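Local coordinates for protein acyl-CoA dehydrogenase (Thermus thermophilus, PDB 2Z1Q) that probably oxidises saturated acyl-CoA thioesters to their 2,3-dehydroacyl-CoA products, using bound FAD and passing the electrons on to an acceptor, at residues A195-D198 with G199-T203. Sequence-based numbering, arbitrary orientation.
Sequences AKVD and GEHFT
Ala-195 and Thr-203 form an antiparallel hydrogen-bonded pair in the beta hairpin of strands 190-197 and 201-208 of the middle domain, a worked example of how a tight strand pair gives way to a loose turn. Ala-195 N donates to Thr-203 O (2.8 Å, N-H...O 170°), and Thr-203 N to Ala-195 O (2.6 Å, 155°). At the next hydrogen-bonded pair, Val-197 with His-201, His-201 O is gripped from opposite faces of its carbonyl plane, by Val-197 N at 3.0 Å and by the Thr-203 hydroxyl OG1 at 2.8 Å; Val-197 CG2 lies 3.8 Å from that OG1. On the other face, Lys-196 has CG anti to its carbonyl carbon (chi1 -66°) and an extended chain beyond, which brings CE to the edge of the Phe-202 ring, 3.8 Å from CD2; NZ continues to Leu-158 O. This ring also packs on Leu-148, which binds FAD.

The exposed end is slacker. A type II turn runs from Lys-196 to Gly-199, whose N makes a weak bond to Lys-196 O (3.1 Å). Glu-200 and His-201 together face Val-197 as a classic beta bulge, and both their amides bond weakly to Val-197 O. Short or doubly gripped bonds inside, against weak ones at the tip, imply a firmly paired base beneath a probably more yielding turn.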
loop_
_atom_site.group_PDB
_atom_site.type_symbol
_atom_site.label_atom_id
_atom_site.label_comp_id
_atom_site.label_asym_id
_atom_site.label_seq_id
_atom_site.Cartn_x
_atom_site.Cartn_y
_atom_site.Cartn_z
ATOM N N ALA B 195 25.112 -2.863 -24.722
ATOM C CA ALA B 195 25.889 -4.097 -24.798
ATOM C C ALA B 195 27.359 -3.800 -24.560
ATOM O O ALA B 195 27.792 -2.643 -24.614
ATOM C CB ALA B 195 25.713 -4.756 -26.155
ATOM N N LYS B 196 28.133 -4.844 -24.303
ATOM C CA LYS B 196 29.549 -4.660 -24.073
ATOM C C LYS B 196 30.356 -5.266 -25.211
ATOM O O LYS B 196 30.143 -6.417 -25.594
ATOM C CB LYS B 196 29.944 -5.290 -22.741
ATOM C CG LYS B 196 29.324 -4.596 -21.542
ATOM C CD LYS B 196 29.620 -5.371 -20.275
ATOM C CE LYS B 196 29.075 -4.656 -19.046
ATOM N NZ LYS B 196 29.246 -5.484 -17.818
ATOM N N VAL B 197 31.269 -4.477 -25.765
ATOM C CA VAL B 197 32.112 -4.949 -26.855
ATOM C C VAL B 197 33.131 -5.907 -26.253
ATOM O O VAL B 197 33.879 -5.540 -25.345
ATOM C CB VAL B 197 32.841 -3.774 -27.552
ATOM C CG1 VAL B 197 33.688 -4.290 -28.703
ATOM C CG2 VAL B 197 31.820 -2.769 -28.063
ATOM N N ASP B 198 33.144 -7.142 -26.754
ATOM C CA ASP B 198 34.051 -8.169 -26.250
ATOM C C ASP B 198 33.747 -8.404 -24.777
ATOM O O ASP B 198 34.611 -8.830 -24.011
ATOM C CB ASP B 198 35.513 -7.731 -26.402
ATOM C CG ASP B 198 35.889 -7.433 -27.842
ATOM O OD1 ASP B 198 37.031 -6.975 -28.071
ATOM O OD2 ASP B 198 35.047 -7.652 -28.743
ATOM N N GLY B 199 32.508 -8.108 -24.394
ATOM C CA GLY B 199 32.084 -8.284 -23.016
ATOM C C GLY B 199 32.921 -7.520 -22.007
ATOM O O GLY B 199 33.406 -8.102 -21.038
ATOM N N GLU B 200 33.104 -6.222 -22.215
ATOM C CA GLU B 200 33.901 -5.456 -21.268
ATOM C C GLU B 200 33.689 -3.962 -21.426
ATOM O O GLU B 200 33.917 -3.195 -20.492
ATOM C CB GLU B 200 35.386 -5.797 -21.439
ATOM C CG GLU B 200 36.300 -5.235 -20.351
ATOM C CD GLU B 200 36.000 -5.803 -18.968
ATOM O OE1 GLU B 200 36.064 -7.040 -18.801
ATOM O OE2 GLU B 200 35.700 -5.009 -18.049
ATOM N N HIS B 201 33.240 -3.554 -22.607
ATOM C CA HIS B 201 33.008 -2.143 -22.883
ATOM C C HIS B 201 31.536 -1.811 -23.036
ATOM O O HIS B 201 30.967 -1.943 -24.115
ATOM C CB HIS B 201 33.766 -1.734 -24.141
ATOM C CG HIS B 201 35.218 -2.077 -24.093
ATOM N ND1 HIS B 201 35.840 -2.830 -25.067
ATOM C CD2 HIS B 201 36.163 -1.814 -23.158
ATOM C CE1 HIS B 201 37.102 -3.020 -24.732
ATOM N NE2 HIS B 201 37.324 -2.415 -23.579
ATOM N N PHE B 202 30.931 -1.380 -21.935
ATOM C CA PHE B 202 29.523 -1.015 -21.909
ATOM C C PHE B 202 29.306 0.075 -22.958
ATOM O O PHE B 202 29.829 1.181 -22.830
ATOM C CB PHE B 202 29.157 -0.501 -20.511
ATOM C CG PHE B 202 27.679 -0.460 -20.244
ATOM C CD1 PHE B 202 27.006 0.752 -20.145
ATOM C CD2 PHE B 202 26.966 -1.640 -20.061
ATOM C CE1 PHE B 202 25.643 0.788 -19.860
ATOM C CE2 PHE B 202 25.604 -1.613 -19.776
ATOM C CZ PHE B 202 24.943 -0.396 -19.675
ATOM N N THR B 203 28.516 -0.244 -23.980
ATOM C CA THR B 203 28.242 0.680 -25.077
ATOM C C THR B 203 26.764 0.689 -25.504
ATOM O O THR B 203 26.076 -0.329 -25.417
ATOM C CB THR B 203 29.107 0.297 -26.313
ATOM O OG1 THR B 203 30.471 0.115 -25.899
ATOM C CG2 THR B 203 29.046 1.383 -27.383
#